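Local coordinates for MxaA (Stigmatella aurantiaca, PDB 4W4T), which takes part in myxalamid PKS-NRPS biosynthesis, this piece being its terminal reductase domain, which binds NADPH, at residues Y147-L152 with H186-V191. Numbering follows the deposited sequence.
Sequences YHNGAL and HYVSTV
Tyr147 and His186 lie alongside each other and point the same way from neighbouring parallel strands, with His186 CD2 over one face of the phenol ring, 3.5 Å from Tyr147 CZ. The rings meet obliquely, their planes 42° apart, and His186 CB adds a CH-pi contact over the same tyrosine. Both side chains turn CG beside the backbone N (chi1 -69° and -51°), which keeps them abreast. Polar aromatics suit this buried place because their polar atoms find hydroxyls: Tyr147 OH bonds Ser298 OG, and His186 ND1 bonds Thr240 OG1. Were Tyr147 cut back to alanine, the imidazole of His186 would probably lose the ring face beside it, and Ser298 its phenol partner. These strands, 145-148 and 185-188, are joined through helix 159-177 as a beta-alpha-beta unit in the parallel sheet of the Rossmann fold. His148 N donates to His186 O (3.0 Å), and Val188 N to His148 O (3.0 Å). On the sheet face that carries His148 and Tyr187, histidine CD2 comes to the edge of the tyrosine ring, 3.5 Å from CE1 of Tyr187. The imidazole is pinned at both nitrogens, ND1 by Thr61 and NE2 by Thr170. Just past strand 145-148, Asn149, an NADPH-binding residue, crosses Val188, the last residue of the neighbouring strand, obliquely, its OD1 3.5 Å from Val188 CG1; the compact branched valine fills in beside it and also touches Leu67. A water lies 3.1 Å from Val188 O and 2.9 Å from Gly150 O, tying the end of strand 185-188 to the loop that follows strand 145-148.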
ATOM      1  N   TYR A 147      18.949  -8.983 -25.116  1.00 13.38           N
ATOM      2  CA  TYR A 147      19.221  -8.434 -23.795  1.00 13.92           C
ATOM      3  C   TYR A 147      17.887  -8.363 -23.060  1.00 11.62           C
ATOM      4  O   TYR A 147      17.047  -7.518 -23.365  1.00 12.95           O
ATOM      5  CB  TYR A 147      19.886  -7.055 -23.877  1.00 12.37           C
ATOM      6  CG  TYR A 147      21.314  -7.097 -24.412  1.00 14.10           C
ATOM      7  CD1 TYR A 147      21.567  -7.401 -25.738  1.00 15.49           C
ATOM      8  CD2 TYR A 147      22.398  -6.823 -23.587  1.00 16.69           C
ATOM      9  CE1 TYR A 147      22.863  -7.441 -26.243  1.00 16.84           C
ATOM     10  CE2 TYR A 147      23.699  -6.865 -24.083  1.00 17.39           C
ATOM     11  CZ  TYR A 147      23.922  -7.182 -25.413  1.00 16.66           C
ATOM     12  OH  TYR A 147      25.212  -7.211 -25.913  1.00 15.87           O
ATOM     13  N   HIS A 148      17.690  -9.271 -22.108  1.00 11.32           N
ATOM     14  CA  HIS A 148      16.414  -9.354 -21.413  1.00 10.82           C
ATOM     15  C   HIS A 148      16.454  -8.615 -20.060  1.00 12.52           C
ATOM     16  O   HIS A 148      16.901  -9.153 -19.045  1.00 12.74           O
ATOM     17  CB  HIS A 148      16.009 -10.833 -21.250  1.00 12.34           C
ATOM     18  CG  HIS A 148      14.692 -11.022 -20.554  1.00 12.12           C
ATOM     19  ND1 HIS A 148      13.663 -10.116 -20.661  1.00 12.78           N
ATOM     20  CD2 HIS A 148      14.257 -11.992 -19.715  1.00 11.31           C
ATOM     21  CE1 HIS A 148      12.638 -10.526 -19.930  1.00 12.95           C
ATOM     22  NE2 HIS A 148      12.978 -11.656 -19.339  1.00 13.25           N
ATOM     23  N   ASN A 149      16.004  -7.364 -20.079  1.00 13.81           N
ATOM     24  CA  ASN A 149      15.998  -6.499 -18.903  1.00 16.31           C
ATOM     25  C   ASN A 149      14.568  -6.111 -18.497  1.00 16.80           C
ATOM     26  O   ASN A 149      14.365  -5.346 -17.558  1.00 18.38           O
ATOM     27  CB  ASN A 149      16.839  -5.235 -19.171  1.00 18.10           C
ATOM     28  CG  ASN A 149      16.826  -4.263 -17.999  1.00 21.31           C
ATOM     29  OD1 ASN A 149      17.020  -4.657 -16.852  1.00 22.30           O
ATOM     30  ND2 ASN A 149      16.541  -2.999 -18.282  1.00 26.08           N
ATOM     31  N   GLY A 150      13.574  -6.652 -19.190  1.00 17.55           N
ATOM     32  CA  GLY A 150      12.190  -6.338 -18.887  1.00 17.87           C
ATOM     33  C   GLY A 150      11.717  -7.177 -17.717  1.00 18.93           C
ATOM     34  O   GLY A 150      12.071  -8.352 -17.622  1.00 17.44           O
ATOM     35  N   ALA A 151      10.943  -6.565 -16.826  1.00 17.79           N
ATOM     36  CA  ALA A 151      10.430  -7.231 -15.628  1.00 17.00           C
ATOM     37  C   ALA A 151       9.473  -6.309 -14.895  1.00 18.97           C
ATOM     38  O   ALA A 151       9.580  -5.092 -15.003  1.00 21.02           O
ATOM     39  CB  ALA A 151      11.560  -7.644 -14.698  1.00 16.61           C
ATOM     40  N   LEU A 152       8.531  -6.892 -14.169  1.00 16.72           N
ATOM     41  CA  LEU A 152       7.697  -6.115 -13.247  1.00 17.73           C
ATOM     42  C   LEU A 152       8.384  -6.121 -11.901  1.00 18.70           C
ATOM     43  O   LEU A 152       8.580  -7.183 -11.315  1.00 17.75           O
ATOM     44  CB  LEU A 152       6.279  -6.691 -13.147  1.00 16.10           C
ATOM     45  CG  LEU A 152       5.333  -6.037 -12.124  1.00 18.61           C
ATOM     46  CD1 LEU A 152       5.147  -4.559 -12.429  1.00 22.84           C
ATOM     47  CD2 LEU A 152       3.985  -6.753 -12.110  1.00 23.23           C
ATOM     48  N   HIS A 186      21.499 -12.353 -22.961  1.00 12.63           N
ATOM     49  CA  HIS A 186      22.144 -11.676 -21.843  1.00 14.00           C
ATOM     50  C   HIS A 186      21.045 -11.297 -20.873  1.00 12.42           C
ATOM     51  O   HIS A 186      20.252 -10.389 -21.129  1.00 11.52           O
ATOM     52  CB  HIS A 186      22.953 -10.489 -22.344  1.00 14.69           C
ATOM     53  CG  HIS A 186      23.877 -10.871 -23.454  1.00 16.23           C
ATOM     54  ND1 HIS A 186      24.984 -11.662 -23.243  1.00 18.36           N
ATOM     55  CD2 HIS A 186      23.806 -10.672 -24.792  1.00 15.27           C
ATOM     56  CE1 HIS A 186      25.576 -11.903 -24.399  1.00 19.94           C
ATOM     57  NE2 HIS A 186      24.884 -11.307 -25.354  1.00 15.50           N
ATOM     58  N   TYR A 187      20.967 -12.055 -19.783  1.00 11.60           N
ATOM     59  CA  TYR A 187      19.810 -11.968 -18.895  1.00 12.67           C
ATOM     60  C   TYR A 187      20.098 -11.091 -17.682  1.00 12.84           C
ATOM     61  O   TYR A 187      21.024 -11.361 -16.923  1.00 13.70           O
ATOM     62  CB  TYR A 187      19.378 -13.371 -18.450  1.00 12.64           C
ATOM     63  CG  TYR A 187      18.287 -13.310 -17.417  1.00 13.64           C
ATOM     64  CD1 TYR A 187      17.088 -12.662 -17.697  1.00 12.25           C
ATOM     65  CD2 TYR A 187      18.462 -13.855 -16.159  1.00 12.35           C
ATOM     66  CE1 TYR A 187      16.082 -12.574 -16.750  1.00 13.53           C
ATOM     67  CE2 TYR A 187      17.455 -13.778 -15.200  1.00 12.93           C
ATOM     68  CZ  TYR A 187      16.272 -13.133 -15.507  1.00 13.17           C
ATOM     69  OH  TYR A 187      15.275 -13.030 -14.558  1.00 13.68           O
ATOM     70  N   VAL A 188      19.301 -10.042 -17.505  1.00 12.63           N
ATOM     71  CA  VAL A 188      19.432  -9.191 -16.327  1.00 12.20           C
ATOM     72  C   VAL A 188      18.575  -9.738 -15.190  1.00 14.08           C
ATOM     73  O   VAL A 188      17.341  -9.609 -15.175  1.00 13.75           O
ATOM     74  CB  VAL A 188      19.077  -7.738 -16.634  1.00 14.34           C
ATOM     75  CG1 VAL A 188      19.370  -6.863 -15.404  1.00 11.15           C
ATOM     76  CG2 VAL A 188      19.912  -7.250 -17.849  1.00 11.86           C
ATOM     77  N   SER A 189      19.246 -10.358 -14.222  1.00 14.12           N
ATOM     78  CA  SER A 189      18.587 -10.918 -13.045  1.00 12.61           C
ATOM     79  C   SER A 189      18.588  -9.910 -11.901  1.00 13.92           C
ATOM     80  O   SER A 189      18.149  -8.772 -12.074  1.00 14.16           O
ATOM     81  CB  SER A 189      19.276 -12.212 -12.609  1.00 12.26           C
ATOM     82  OG  SER A 189      18.623 -12.785 -11.489  1.00 13.79           O
ATOM     83  N   THR A 190      19.081 -10.318 -10.734  1.00 13.14           N
ATOM     84  CA  THR A 190      19.149  -9.398  -9.599  1.00 13.39           C
ATOM     85  C   THR A 190      19.845 -10.085  -8.438  1.00 14.00           C
ATOM     86  O   THR A 190      19.750 -11.295  -8.300  1.00 11.63           O
ATOM     87  CB  THR A 190      17.746  -8.926  -9.150  1.00 16.62           C
ATOM     88  OG1 THR A 190      17.848  -8.166  -7.948  1.00 14.13           O
ATOM     89  CG2 THR A 190      16.826 -10.117  -8.893  1.00 14.23           C
ATOM     90  N   VAL A 191      20.544  -9.326  -7.595  1.00 13.03           N
ATOM     91  CA  VAL A 191      21.120  -9.937  -6.401  1.00 13.50           C
ATOM     92  C   VAL A 191      20.015 -10.411  -5.463  1.00 15.53           C
ATOM     93  O   VAL A 191      20.264 -11.206  -4.558  1.00 16.38           O
ATOM     94  CB  VAL A 191      22.059  -8.973  -5.640  1.00 15.41           C
ATOM     95  CG1 VAL A 191      23.245  -8.603  -6.520  1.00 17.27           C
ATOM     96  CG2 VAL A 191      21.291  -7.739  -5.159  1.00 16.41           C
TER
HETATM   97  O   HOH W   1      14.714  -9.071 -16.739  1.00 18.24           O